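Local coordinates for esterase (Staphylococcus aureus subsp. aureus USA300_TCH1516, PDB 3D7R), which probably hydrolyses ester bonds, as an esterase-like member of the alpha/beta hydrolase family, though its natural substrate is not established, at residues A[181-186]-A[254-259]; A[177-182]-A[194-199]; A[136-141]-A[232-237]; A[34-39]-A[110-115]. All coordinates share one frame; numbering follows the deposited sequence.

Contact 1. Residues A[181-186]-A[254-259]; sequences FVQSLL and EGLPPV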
loop_
_atom_site.group_PDB
_atom_site.type_symbol
_atom_site.label_atom_id
_atom_site.label_comp_id
_atom_site.label_asym_id
_atom_site.label_seq_id
_atom_site.Cartn_x
_atom_site.Cartn_y
_atom_site.Cartn_z
ATOM N N PHE A 181 -4.277 5.822 -7.471
ATOM C CA PHE A 181 -4.160 7.265 -7.248
ATOM C C PHE A 181 -3.238 7.939 -8.285
ATOM O O PHE A 181 -3.550 8.998 -8.808
ATOM C CB PHE A 181 -3.716 7.576 -5.806
ATOM C CG PHE A 181 -3.377 9.043 -5.583
ATOM C CD1 PHE A 181 -4.375 10.007 -5.593
ATOM C CD2 PHE A 181 -2.047 9.446 -5.392
ATOM C CE1 PHE A 181 -4.065 11.363 -5.432
ATOM C CE2 PHE A 181 -1.731 10.806 -5.210
ATOM C CZ PHE A 181 -2.735 11.749 -5.226
ATOM N N VAL A 182 -2.102 7.322 -8.594
ATOM C CA VAL A 182 -1.198 7.889 -9.611
ATOM C C VAL A 182 -1.865 7.851 -11.001
ATOM O O VAL A 182 -1.690 8.761 -11.813
ATOM C CB VAL A 182 0.185 7.181 -9.583
ATOM C CG1 VAL A 182 1.051 7.612 -10.775
ATOM C CG2 VAL A 182 0.881 7.463 -8.223
ATOM N N GLN A 183 -2.647 6.806 -11.252
ATOM C CA GLN A 183 -3.431 6.698 -12.482
ATOM C C GLN A 183 -4.471 7.818 -12.570
ATOM O O GLN A 183 -4.704 8.384 -13.649
ATOM C CB GLN A 183 -4.100 5.325 -12.564
ATOM C CG GLN A 183 -3.148 4.174 -12.892
ATOM C CD GLN A 183 -3.782 2.784 -12.739
ATOM O OE1 GLN A 183 -4.725 2.605 -11.972
ATOM N NE2 GLN A 183 -3.249 1.798 -13.462
ATOM N N SER A 184 -5.084 8.146 -11.435
ATOM C CA SER A 184 -5.971 9.309 -11.347
ATOM C C SER A 184 -5.260 10.627 -11.688
ATOM O O SER A 184 -5.775 11.437 -12.479
ATOM C CB SER A 184 -6.604 9.388 -9.962
ATOM O OG SER A 184 -7.427 10.537 -9.859
ATOM N N LEU A 185 -4.080 10.831 -11.118
ATOM C CA LEU A 185 -3.266 12.007 -11.441
ATOM C C LEU A 185 -2.992 12.083 -12.948
ATOM O O LEU A 185 -3.158 13.138 -13.572
ATOM C CB LEU A 185 -1.928 11.961 -10.687
ATOM C CG LEU A 185 -1.951 12.020 -9.154
ATOM C CD1 LEU A 185 -0.549 11.795 -8.596
ATOM C CD2 LEU A 185 -2.499 13.334 -8.647
ATOM N N LEU A 186 -2.561 10.953 -13.513
ATOM C CA LEU A 186 -2.276 10.830 -14.944
ATOM C C LEU A 186 -3.515 11.123 -15.838
ATOM O O LEU A 186 -3.422 11.879 -16.814
ATOM C CB LEU A 186 -1.721 9.417 -15.211
ATOM C CG LEU A 186 -1.396 8.990 -16.640
ATOM C CD1 LEU A 186 -0.418 9.982 -17.271
ATOM C CD2 LEU A 186 -0.819 7.578 -16.619
ATOM N N GLU A 254 -0.042 3.746 -19.914
ATOM C CA GLU A 254 0.725 4.699 -20.727
ATOM C C GLU A 254 0.852 6.059 -20.048
ATOM O O GLU A 254 -0.163 6.692 -19.732
ATOM C CB GLU A 254 0.097 4.843 -22.120
ATOM C CG GLU A 254 -0.026 3.497 -22.852
ATOM C CD GLU A 254 -0.578 3.623 -24.282
ATOM O OE1 GLU A 254 -0.966 4.734 -24.677
ATOM O OE2 GLU A 254 -0.621 2.612 -25.012
ATOM N N GLY A 255 2.099 6.484 -19.820
ATOM C CA GLY A 255 2.399 7.761 -19.177
ATOM C C GLY A 255 2.752 7.692 -17.688
ATOM O O GLY A 255 3.072 8.702 -17.079
ATOM N N LEU A 256 2.684 6.504 -17.094
ATOM C CA LEU A 256 3.032 6.343 -15.683
ATOM C C LEU A 256 4.499 6.723 -15.423
ATOM O O LEU A 256 5.346 6.591 -16.316
ATOM C CB LEU A 256 2.769 4.898 -15.217
ATOM C CG LEU A 256 1.305 4.508 -14.940
ATOM C CD1 LEU A 256 1.172 3.030 -14.643
ATOM C CD2 LEU A 256 0.772 5.329 -13.753
ATOM N N PRO A 257 4.804 7.182 -14.197
ATOM C CA PRO A 257 6.216 7.354 -13.835
ATOM C C PRO A 257 6.842 5.965 -13.633
ATOM O O PRO A 257 6.099 4.964 -13.600
ATOM C CB PRO A 257 6.136 8.109 -12.494
ATOM C CG PRO A 257 4.861 7.641 -11.894
ATOM C CD PRO A 257 3.905 7.519 -13.078
ATOM N N PRO A 258 8.190 5.886 -13.519
ATOM C CA PRO A 258 8.840 4.599 -13.260
ATOM C C PRO A 258 8.224 3.883 -12.052
ATOM O O PRO A 258 8.000 4.515 -11.019
ATOM C CB PRO A 258 10.293 4.993 -12.948
ATOM C CG PRO A 258 10.499 6.256 -13.733
ATOM C CD PRO A 258 9.174 6.984 -13.661
ATOM N N VAL A 259 7.964 2.587 -12.201
ATOM C CA VAL A 259 7.333 1.764 -11.136
ATOM C C VAL A 259 8.328 0.718 -10.623
ATOM O O VAL A 259 9.087 0.123 -11.417
ATOM C CB VAL A 259 5.983 1.106 -11.618
ATOM C CG1 VAL A 259 5.348 0.206 -10.514
ATOM C CG2 VAL A 259 4.955 2.171 -12.039
#
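Leu186, near the end of helix 173-187, faces the loop that leads into strand 259-264, the two backbones coming nearest at the CA atoms of Leu186 and Leu256, 7.0 Å apart. The contact thus packs a helix of the alpha/beta hydrolase fold against the entry to a neighbouring strand of its central sheet. No hydrogen bond crosses it; apolar carbons do the work. With CG anti to the backbone N (chi1 177°), Leu186 spreads its two methyls along the loop backbone: CD1 lies 3.7 Å from Gly255 O, while CD2 approaches Glu254 O at 3.3 Å and meets Leu256 CD2 at 4.0 Å. Gly255, at phi 100°, presents only backbone to Leu186, and its carbonyl O is what CD1 meets. One turn earlier, Val182 CG1 fits against Leu256 CD2 at 3.8 Å. Gln183 brings only its CG near this leucine, its NE2 being bonded to the carbonyls of Thr252 and Pro248, earlier in the same loop. Gly255 N in turn donates to Gln285 OE1. Deeper in, Val182 and Pro257 reach toward each other, Val182 CG1 standing 3.7 Å from the ring carbon CD of Pro257.

Contact 2. Residues A[177-182]-A[194-199]; sequences LALSFV and NKLYLI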
loop_
_atom_site.group_PDB
_atom_site.type_symbol
_atom_site.label_atom_id
_atom_site.label_comp_id
_atom_site.label_asym_id
_atom_site.label_seq_id
_atom_site.Cartn_x
_atom_site.Cartn_y
_atom_site.Cartn_z
ATOM N N LEU A 177 -4.159 1.229 -3.892
ATOM C CA LEU A 177 -4.535 2.646 -3.746
ATOM C C LEU A 177 -3.476 3.564 -4.371
ATOM O O LEU A 177 -3.802 4.505 -5.084
ATOM C CB LEU A 177 -4.717 3.043 -2.266
ATOM C CG LEU A 177 -5.888 2.551 -1.424
ATOM C CD1 LEU A 177 -5.994 3.373 -0.125
ATOM C CD2 LEU A 177 -7.215 2.657 -2.201
ATOM N N ALA A 178 -2.209 3.267 -4.116
ATOM C CA ALA A 178 -1.109 4.069 -4.647
ATOM C C ALA A 178 -1.103 4.065 -6.174
ATOM O O ALA A 178 -1.039 5.135 -6.781
ATOM C CB ALA A 178 0.231 3.581 -4.089
ATOM N N LEU A 179 -1.179 2.883 -6.800
ATOM C CA LEU A 179 -1.226 2.831 -8.275
ATOM C C LEU A 179 -2.484 3.525 -8.828
ATOM O O LEU A 179 -2.395 4.341 -9.753
ATOM C CB LEU A 179 -1.120 1.383 -8.806
ATOM C CG LEU A 179 -1.314 1.202 -10.324
ATOM C CD1 LEU A 179 -0.298 1.988 -11.153
ATOM C CD2 LEU A 179 -1.276 -0.260 -10.738
ATOM N N SER A 180 -3.651 3.176 -8.288
ATOM C CA SER A 180 -4.904 3.805 -8.712
ATOM C C SER A 180 -4.869 5.344 -8.557
ATOM O O SER A 180 -5.363 6.086 -9.420
ATOM C CB SER A 180 -6.072 3.197 -7.931
ATOM O OG SER A 180 -7.260 3.913 -8.176
ATOM N N PHE A 181 -4.277 5.822 -7.471
ATOM C CA PHE A 181 -4.160 7.265 -7.248
ATOM C C PHE A 181 -3.238 7.939 -8.285
ATOM O O PHE A 181 -3.550 8.998 -8.808
ATOM C CB PHE A 181 -3.716 7.576 -5.806
ATOM C CG PHE A 181 -3.377 9.043 -5.583
ATOM C CD1 PHE A 181 -4.375 10.007 -5.593
ATOM C CD2 PHE A 181 -2.047 9.446 -5.392
ATOM C CE1 PHE A 181 -4.065 11.363 -5.432
ATOM C CE2 PHE A 181 -1.731 10.806 -5.210
ATOM C CZ PHE A 181 -2.735 11.749 -5.226
ATOM N N VAL A 182 -2.102 7.322 -8.594
ATOM C CA VAL A 182 -1.198 7.889 -9.611
ATOM C C VAL A 182 -1.865 7.851 -11.001
ATOM O O VAL A 182 -1.690 8.761 -11.813
ATOM C CB VAL A 182 0.185 7.181 -9.583
ATOM C CG1 VAL A 182 1.051 7.612 -10.775
ATOM C CG2 VAL A 182 0.881 7.463 -8.223
ATOM N N ASN A 194 7.808 11.482 -8.839
ATOM C CA ASN A 194 9.031 11.065 -9.529
ATOM C C ASN A 194 9.067 9.548 -9.742
ATOM O O ASN A 194 9.589 9.051 -10.750
ATOM C CB ASN A 194 10.226 11.495 -8.670
ATOM C CG ASN A 194 11.557 11.208 -9.331
ATOM O OD1 ASN A 194 12.361 10.422 -8.817
ATOM N ND2 ASN A 194 11.800 11.843 -10.478
ATOM N N LYS A 195 8.538 8.809 -8.767
ATOM C CA LYS A 195 8.550 7.344 -8.835
ATOM C C LYS A 195 7.347 6.789 -8.103
ATOM O O LYS A 195 6.783 7.466 -7.241
ATOM C CB LYS A 195 9.839 6.763 -8.211
ATOM C CG LYS A 195 11.144 7.095 -8.956
ATOM C CD LYS A 195 12.387 6.534 -8.193
ATOM C CE LYS A 195 13.683 6.818 -8.986
ATOM N NZ LYS A 195 14.151 8.220 -8.716
ATOM N N LEU A 196 6.973 5.548 -8.433
ATOM C CA LEU A 196 5.874 4.837 -7.749
ATOM C C LEU A 196 6.347 3.471 -7.241
ATOM O O LEU A 196 6.873 2.665 -8.026
ATOM C CB LEU A 196 4.665 4.645 -8.687
ATOM C CG LEU A 196 3.491 3.781 -8.166
ATOM C CD1 LEU A 196 2.910 4.388 -6.867
ATOM C CD2 LEU A 196 2.414 3.657 -9.259
ATOM N N TYR A 197 6.182 3.225 -5.937
ATOM C CA TYR A 197 6.646 1.965 -5.314
ATOM C C TYR A 197 5.443 1.148 -4.881
ATOM O O TYR A 197 4.540 1.676 -4.228
ATOM C CB TYR A 197 7.576 2.242 -4.115
ATOM C CG TYR A 197 8.990 2.548 -4.534
ATOM C CD1 TYR A 197 9.995 1.573 -4.467
ATOM C CD2 TYR A 197 9.323 3.818 -5.023
ATOM C CE1 TYR A 197 11.307 1.863 -4.897
ATOM C CE2 TYR A 197 10.628 4.123 -5.440
ATOM C CZ TYR A 197 11.605 3.138 -5.371
ATOM O OH TYR A 197 12.870 3.443 -5.806
ATOM N N LEU A 198 5.426 -0.130 -5.262
ATOM C CA LEU A 198 4.315 -1.021 -4.929
ATOM C C LEU A 198 4.845 -2.222 -4.177
ATOM O O LEU A 198 5.700 -2.951 -4.695
ATOM C CB LEU A 198 3.600 -1.482 -6.207
ATOM C CG LEU A 198 3.071 -0.414 -7.182
ATOM C CD1 LEU A 198 2.322 -1.079 -8.360
ATOM C CD2 LEU A 198 2.149 0.581 -6.473
ATOM N N ILE A 199 4.364 -2.432 -2.954
ATOM C CA ILE A 199 4.778 -3.594 -2.158
ATOM C C ILE A 199 3.601 -4.576 -2.023
ATOM O O ILE A 199 2.578 -4.265 -1.401
ATOM C CB ILE A 199 5.320 -3.192 -0.743
ATOM C CG1 ILE A 199 6.501 -2.216 -0.853
ATOM C CG2 ILE A 199 5.691 -4.449 0.090
ATOM C CD1 ILE A 199 6.769 -1.388 0.424
#
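Leu179 and Leu196 share one conformation, CG anti to the backbone N in each (chi1 174°); Leu196 extends toward the helix, while Leu179 runs along its flank, and the two cross at about a right angle. Leu179 CD1 meets Leu196 CD2 at 3.7 Å. The other branch of Leu196 rests against two residues one helical turn apart: its CD1 is 3.9 Å from Ala178 CB and equally far from Val182 CG2, the valine methyl that lies beside its own backbone N. Leu198, two residues along the strand, adds its CD2 at 4.1 Å from Leu179 CB. All five residues are buried, and the CB of the small Ala178 points toward the strand, with Val168 of strand 166-171 also against it. The axes of segments 177-182 and 195-199 approach to 8.7 Å, their directions 152° apart, nearly antiparallel. Tyr197 points away from the helix and stacks on Tyr260. This is the return half of a beta-alpha-beta crossover, strand 166-171, helix 173-187, strand 195-199, within the parallel part of the alpha/beta hydrolase sheet.

Contact 3. Residues A[136-141]-A[232-237]; sequences PKTPEF and MKKWAN. With DMS (dimethyl sulfoxide), chain M.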
loop_
_atom_site.group_PDB
_atom_site.type_symbol
_atom_site.label_atom_id
_atom_site.label_comp_id
_atom_site.label_asym_id
_atom_site.label_seq_id
_atom_site.Cartn_x
_atom_site.Cartn_y
_atom_site.Cartn_z
ATOM N N PRO A 136 -9.531 7.876 5.231
ATOM C CA PRO A 136 -10.822 7.278 5.610
ATOM C C PRO A 136 -10.934 5.785 5.288
ATOM O O PRO A 136 -10.519 5.325 4.208
ATOM C CB PRO A 136 -11.831 8.070 4.768
ATOM C CG PRO A 136 -11.193 9.446 4.643
ATOM C CD PRO A 136 -9.714 9.119 4.449
ATOM N N LYS A 137 -11.500 5.049 6.239
ATOM C CA LYS A 137 -11.635 3.608 6.157
ATOM C C LYS A 137 -13.074 3.167 6.110
ATOM O O LYS A 137 -13.975 3.807 6.701
ATOM C CB LYS A 137 -11.000 2.932 7.385
ATOM C CG LYS A 137 -9.537 3.249 7.652
ATOM C CD LYS A 137 -8.679 2.974 6.430
ATOM C CE LYS A 137 -7.182 2.946 6.781
ATOM N NZ LYS A 137 -6.652 4.321 7.255
ATOM N N THR A 138 -13.282 2.038 5.438
ATOM C CA THR A 138 -14.538 1.322 5.518
ATOM C C THR A 138 -14.589 0.571 6.872
ATOM O O THR A 138 -13.541 0.287 7.461
ATOM C CB THR A 138 -14.747 0.420 4.246
ATOM O OG1 THR A 138 -16.075 0.588 3.722
ATOM C CG2 THR A 138 -14.425 -1.078 4.471
ATOM N N PRO A 139 -15.795 0.198 7.354
ATOM C CA PRO A 139 -17.091 0.247 6.677
ATOM C C PRO A 139 -17.804 1.598 6.665
ATOM O O PRO A 139 -18.797 1.727 5.948
ATOM C CB PRO A 139 -17.934 -0.767 7.464
ATOM C CG PRO A 139 -17.389 -0.651 8.873
ATOM C CD PRO A 139 -15.899 -0.400 8.700
ATOM N N GLU A 140 -17.354 2.573 7.454
ATOM C CA GLU A 140 -18.064 3.870 7.494
ATOM C C GLU A 140 -17.850 4.714 6.226
ATOM O O GLU A 140 -18.770 5.349 5.699
ATOM C CB GLU A 140 -17.682 4.677 8.737
ATOM C CG GLU A 140 -18.427 6.010 8.838
ATOM C CD GLU A 140 -18.437 6.591 10.245
ATOM O OE1 GLU A 140 -17.565 6.229 11.068
ATOM O OE2 GLU A 140 -19.325 7.431 10.526
ATOM N N PHE A 141 -16.623 4.730 5.745
ATOM C CA PHE A 141 -16.294 5.503 4.556
ATOM C C PHE A 141 -16.003 4.627 3.342
ATOM O O PHE A 141 -15.804 3.410 3.450
ATOM C CB PHE A 141 -15.154 6.476 4.885
ATOM C CG PHE A 141 -15.488 7.401 6.031
ATOM C CD1 PHE A 141 -16.345 8.487 5.831
ATOM C CD2 PHE A 141 -15.007 7.156 7.313
ATOM C CE1 PHE A 141 -16.686 9.326 6.882
ATOM C CE2 PHE A 141 -15.344 7.985 8.371
ATOM C CZ PHE A 141 -16.182 9.076 8.162
HETATM N N MSE A 232 -13.745 -5.259 0.169
HETATM C CA MSE A 232 -13.687 -4.329 -0.971
HETATM C C MSE A 232 -15.064 -3.974 -1.526
HETATM O O MSE A 232 -15.276 -2.832 -1.954
HETATM C CB MSE A 232 -12.757 -4.854 -2.082
HETATM C CG MSE A 232 -11.324 -5.053 -1.614
HETATM SE SE MSE A 232 -10.486 -3.349 -1.157
HETATM C CE MSE A 232 -10.304 -2.601 -2.944
ATOM N N LYS A 233 -15.992 -4.930 -1.495
ATOM C CA LYS A 233 -17.358 -4.665 -1.884
ATOM C C LYS A 233 -17.967 -3.585 -0.989
ATOM O O LYS A 233 -18.635 -2.673 -1.479
ATOM C CB LYS A 233 -18.204 -5.952 -1.852
ATOM C CG LYS A 233 -18.141 -6.782 -3.152
ATOM C CD LYS A 233 -18.765 -8.186 -2.963
ATOM C CE LYS A 233 -18.378 -9.148 -4.117
ATOM N NZ LYS A 233 -18.689 -10.602 -3.807
ATOM N N LYS A 234 -17.717 -3.672 0.316
ATOM C CA LYS A 234 -18.226 -2.667 1.262
ATOM C C LYS A 234 -17.661 -1.260 0.940
ATOM O O LYS A 234 -18.408 -0.281 0.856
ATOM C CB LYS A 234 -17.893 -3.076 2.694
ATOM C CG LYS A 234 -18.413 -2.115 3.769
ATOM C CD LYS A 234 -19.934 -2.156 3.828
ATOM C CE LYS A 234 -20.440 -2.106 5.239
ATOM N NZ LYS A 234 -21.915 -2.252 5.226
ATOM N N TRP A 235 -16.345 -1.194 0.737
ATOM C CA TRP A 235 -15.641 0.045 0.405
ATOM C C TRP A 235 -16.077 0.637 -0.955
ATOM O O TRP A 235 -16.270 1.869 -1.085
ATOM C CB TRP A 235 -14.143 -0.227 0.428
ATOM C CG TRP A 235 -13.260 0.960 0.161
ATOM C CD1 TRP A 235 -13.087 2.060 0.944
ATOM C CD2 TRP A 235 -12.392 1.120 -0.961
ATOM N NE1 TRP A 235 -12.169 2.910 0.377
ATOM C CE2 TRP A 235 -11.723 2.352 -0.797
ATOM C CE3 TRP A 235 -12.123 0.343 -2.098
ATOM C CZ2 TRP A 235 -10.803 2.827 -1.729
ATOM C CZ3 TRP A 235 -11.200 0.815 -3.025
ATOM C CH2 TRP A 235 -10.546 2.037 -2.828
ATOM N N ALA A 236 -16.275 -0.244 -1.929
ATOM C CA ALA A 236 -16.650 0.141 -3.298
ATOM C C ALA A 236 -18.029 0.790 -3.373
ATOM O O ALA A 236 -18.287 1.536 -4.297
ATOM C CB ALA A 236 -16.597 -1.077 -4.231
ATOM N N ASN A 237 -18.904 0.477 -2.416
ATOM C CA ASN A 237 -20.206 1.150 -2.256
ATOM C C ASN A 237 -21.049 1.125 -3.533
ATOM O O ASN A 237 -21.647 2.127 -3.910
ATOM C CB ASN A 237 -20.019 2.590 -1.723
ATOM C CG ASN A 237 -21.288 3.163 -1.106
ATOM O OD1 ASN A 237 -22.049 2.454 -0.451
ATOM N ND2 ASN A 237 -21.517 4.456 -1.311
HETATM S S DMS M . -19.978 5.790 -4.635
HETATM O O DMS M . -19.638 5.574 -2.879
HETATM C C1 DMS M . -20.184 7.564 -4.977
HETATM C C2 DMS M . -18.513 5.429 -5.633
#
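Outside the central sheet of the alpha/beta hydrolase fold, the loop between strand 129-133 and helix 143-161 leans on the last turn of helix 225-236. Thr138 makes the main approach, its OG1 lying 3.4 Å from Trp235 CA and 3.6 Å from Lys234 CG. Although Trp235 N is also near, the angle is poor and no hydrogen bond forms across the contact. The hydroxyl instead donates within its own loop to Phe141 O at 2.8 Å, with a C=O...OG1 angle of 165°, which, with the backbone bond from Phe141 N to Lys137 O, ties the loop to itself. Thr138 CB and Phe141 O both sit at the edge of the Trp235 indole, near its plane, and Trp235 NE1 is bonded to Thr146 of helix 143-161. A cis peptide precedes Pro139. The aliphatic chain of Lys234 bends at chi2 (68°) and again at chi3, bringing CE to 3.6 Å from Pro139 CB. Past the helix end, Asn237 has positive phi, and its ND2 donates to the oxygen of a dimethyl sulfoxide, probably from the crystallisation liquor, at 2.7 Å and 167°.

Contact 4. Residues A[34-39]-A[110-115]; sequences YLLHNR and QPSPFH. With DMS (dimethyl sulfoxide), chain I; DMS (dimethyl sulfoxide), chain G.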
loop_
_atom_site.group_PDB
_atom_site.type_symbol
_atom_site.label_atom_id
_atom_site.label_comp_id
_atom_site.label_asym_id
_atom_site.label_seq_id
_atom_site.Cartn_x
_atom_site.Cartn_y
_atom_site.Cartn_z
ATOM N N TYR A 34 4.435 -13.905 14.007
ATOM C CA TYR A 34 4.074 -12.511 14.253
ATOM C C TYR A 34 2.586 -12.205 14.075
ATOM O O TYR A 34 2.206 -11.038 13.935
ATOM C CB TYR A 34 4.939 -11.596 13.387
ATOM C CG TYR A 34 6.403 -11.774 13.684
ATOM C CD1 TYR A 34 6.950 -11.295 14.880
ATOM C CD2 TYR A 34 7.242 -12.451 12.789
ATOM C CE1 TYR A 34 8.299 -11.474 15.180
ATOM C CE2 TYR A 34 8.608 -12.633 13.076
ATOM C CZ TYR A 34 9.120 -12.141 14.272
ATOM O OH TYR A 34 10.451 -12.305 14.569
ATOM N N LEU A 35 1.759 -13.252 14.149
ATOM C CA LEU A 35 0.314 -13.167 13.908
ATOM C C LEU A 35 -0.390 -12.153 14.794
ATOM O O LEU A 35 -0.200 -12.144 16.012
ATOM C CB LEU A 35 -0.340 -14.537 14.121
ATOM C CG LEU A 35 -1.817 -14.695 13.762
ATOM C CD1 LEU A 35 -2.015 -14.481 12.246
ATOM C CD2 LEU A 35 -2.297 -16.075 14.181
ATOM N N LEU A 36 -1.215 -11.310 14.176
ATOM C CA LEU A 36 -2.175 -10.519 14.925
ATOM C C LEU A 36 -3.586 -10.934 14.492
ATOM O O LEU A 36 -3.979 -10.717 13.334
ATOM C CB LEU A 36 -1.938 -9.024 14.700
ATOM C CG LEU A 36 -0.787 -8.286 15.408
ATOM C CD1 LEU A 36 -0.776 -6.819 14.947
ATOM C CD2 LEU A 36 -0.858 -8.350 16.955
ATOM N N HIS A 37 -4.325 -11.563 15.405
ATOM C CA HIS A 37 -5.686 -12.023 15.125
ATOM C C HIS A 37 -6.591 -10.872 14.696
ATOM O O HIS A 37 -7.440 -11.048 13.819
ATOM C CB HIS A 37 -6.315 -12.724 16.348
ATOM C CG HIS A 37 -5.857 -14.137 16.547
ATOM N ND1 HIS A 37 -5.194 -14.552 17.685
ATOM C CD2 HIS A 37 -5.982 -15.238 15.764
ATOM C CE1 HIS A 37 -4.918 -15.843 17.589
ATOM N NE2 HIS A 37 -5.391 -16.284 16.435
ATOM N N ASN A 38 -6.400 -9.695 15.299
ATOM C CA ASN A 38 -7.236 -8.533 14.964
ATOM C C ASN A 38 -6.956 -7.933 13.575
ATOM O O ASN A 38 -7.541 -6.917 13.198
ATOM C CB ASN A 38 -7.204 -7.455 16.081
ATOM C CG ASN A 38 -5.814 -6.816 16.293
ATOM O OD1 ASN A 38 -4.935 -6.865 15.428
ATOM N ND2 ASN A 38 -5.627 -6.196 17.468
ATOM N N ARG A 39 -6.043 -8.547 12.829
ATOM C CA ARG A 39 -5.798 -8.125 11.454
ATOM C C ARG A 39 -6.170 -9.231 10.456
ATOM O O ARG A 39 -6.003 -9.072 9.239
ATOM C CB ARG A 39 -4.331 -7.722 11.265
ATOM C CG ARG A 39 -3.895 -6.503 12.080
ATOM C CD ARG A 39 -2.514 -6.006 11.635
ATOM N NE ARG A 39 -2.603 -5.247 10.390
ATOM C CZ ARG A 39 -3.061 -3.997 10.300
ATOM N NH1 ARG A 39 -3.478 -3.361 11.385
ATOM N NH2 ARG A 39 -3.105 -3.384 9.119
ATOM N N GLN A 110 -6.393 -0.083 10.307
ATOM C CA GLN A 110 -5.458 1.015 10.466
ATOM C C GLN A 110 -4.036 0.447 10.370
ATOM O O GLN A 110 -3.867 -0.793 10.231
ATOM C CB GLN A 110 -5.697 1.716 11.816
ATOM C CG GLN A 110 -7.070 2.365 11.967
ATOM C CD GLN A 110 -7.296 3.598 11.076
ATOM O OE1 GLN A 110 -6.824 3.675 9.940
ATOM N NE2 GLN A 110 -8.076 4.548 11.588
ATOM N N PRO A 111 -3.000 1.326 10.395
ATOM C CA PRO A 111 -1.651 0.774 10.332
ATOM C C PRO A 111 -1.312 -0.196 11.463
ATOM O O PRO A 111 -1.682 0.013 12.621
ATOM C CB PRO A 111 -0.748 2.012 10.411
ATOM C CG PRO A 111 -1.601 3.121 9.892
ATOM C CD PRO A 111 -2.975 2.800 10.422
ATOM N N SER A 112 -0.602 -1.251 11.083
ATOM C CA SER A 112 -0.044 -2.232 11.995
ATOM C C SER A 112 1.104 -1.598 12.754
ATOM O O SER A 112 1.733 -0.691 12.235
ATOM C CB SER A 112 0.507 -3.384 11.150
ATOM O OG SER A 112 1.224 -4.272 11.954
ATOM N N PRO A 113 1.413 -2.091 13.972
ATOM C CA PRO A 113 2.649 -1.658 14.626
ATOM C C PRO A 113 3.887 -1.984 13.784
ATOM O O PRO A 113 4.903 -1.282 13.896
ATOM C CB PRO A 113 2.663 -2.463 15.937
ATOM C CG PRO A 113 1.695 -3.572 15.724
ATOM C CD PRO A 113 0.656 -3.048 14.802
ATOM N N PHE A 114 3.797 -3.025 12.950
ATOM C CA PHE A 114 4.860 -3.408 12.019
ATOM C C PHE A 114 4.967 -2.421 10.851
ATOM O O PHE A 114 6.037 -2.301 10.229
ATOM C CB PHE A 114 4.614 -4.828 11.463
ATOM C CG PHE A 114 4.997 -5.945 12.410
ATOM C CD1 PHE A 114 5.037 -5.751 13.795
ATOM C CD2 PHE A 114 5.316 -7.201 11.917
ATOM C CE1 PHE A 114 5.407 -6.801 14.671
ATOM C CE2 PHE A 114 5.665 -8.254 12.787
ATOM C CZ PHE A 114 5.713 -8.043 14.162
ATOM N N HIS A 115 3.864 -1.740 10.526
ATOM C CA HIS A 115 3.914 -0.647 9.553
ATOM C C HIS A 115 4.717 0.512 10.131
ATOM O O HIS A 115 5.517 1.119 9.434
ATOM C CB HIS A 115 2.517 -0.139 9.175
ATOM C CG HIS A 115 1.808 -0.960 8.135
ATOM N ND1 HIS A 115 0.542 -1.475 8.332
ATOM C CD2 HIS A 115 2.166 -1.316 6.879
ATOM C CE1 HIS A 115 0.165 -2.141 7.253
ATOM N NE2 HIS A 115 1.130 -2.051 6.353
HETATM S S DMS I . 1.213 -8.142 11.856
HETATM O O DMS I . 1.170 -6.613 10.945
HETATM C C1 DMS I . 2.438 -9.216 11.059
HETATM C C2 DMS I . 2.055 -7.885 13.444
HETATM S S DMS G . -1.762 -10.505 10.338
HETATM O O DMS G . -0.612 -11.301 11.434
HETATM C C1 DMS G . -1.173 -10.673 8.626
HETATM C C2 DMS G . -3.256 -11.522 10.249
#
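A capping box of Ser112 and His115 starts helix 113-126, and the N-terminal loop 34-39 packs against this helix start. Ser112 OG accepts from Phe114 N, while His115 ND1 accepts a hydrogen bond from Ser112 N at 3.0 Å, in the plane of the imidazole. Just ahead of the cap, Arg39 turns its guanidinium end-on to a single backbone oxygen: both NH1 (2.8 Å) and NH2 (2.9 Å) of Arg39 donate hydrogen bonds to Gln110 O. The oxygen is only 7° out of the guanidinium plane, and Ser112 CB covers the centre of one face. A bend at chi3 (78°) turns the end of the arginine chain towards this carbonyl. Farther along, the Phe114 edge is directed at the Tyr34 face in an offset edge-to-face pair, with ring centroids 5.6 Å apart and planes at 62°; Tyr34 CB comes to 3.5 Å from Phe114 CE2. One dimethyl sulfoxide sets its C2 methyl over the Phe114 ring, and a second accepts from Leu36 N. Around this contact, Gln110 touches helix 46-61 through Arg56 and Asn60, and His115 NE2 is bonded to Asp171 at the end of strand 166-171.

Contacts 1 and 2 share Phe181, Val182 and helix 173-187, with centres 7 Å apart, and are joined by a probable hydrogen bond between Pro258 O and Leu196 N, 3.0 Å apart. Contact 2 is fully buried, whereas contact 1 runs outward to exposed Glu254 and Gly255; both are apolar. Contacts 1, 3 and 4, centred about 14 to 16 Å from the chain centre against 8 Å for contact 2, are all only partly buried. Contact 3 joins a loop to a helix end without a hydrogen bond across it, while contact 4 alone has such bonds, through an arginine, besides an aromatic pair. These two meet where Lys137 NZ and Gln110 OE1 lie 2.8 Å apart; Leu177 CD2 and Trp235 CH2, 3.4 Å apart, link contact 2 to contact 3.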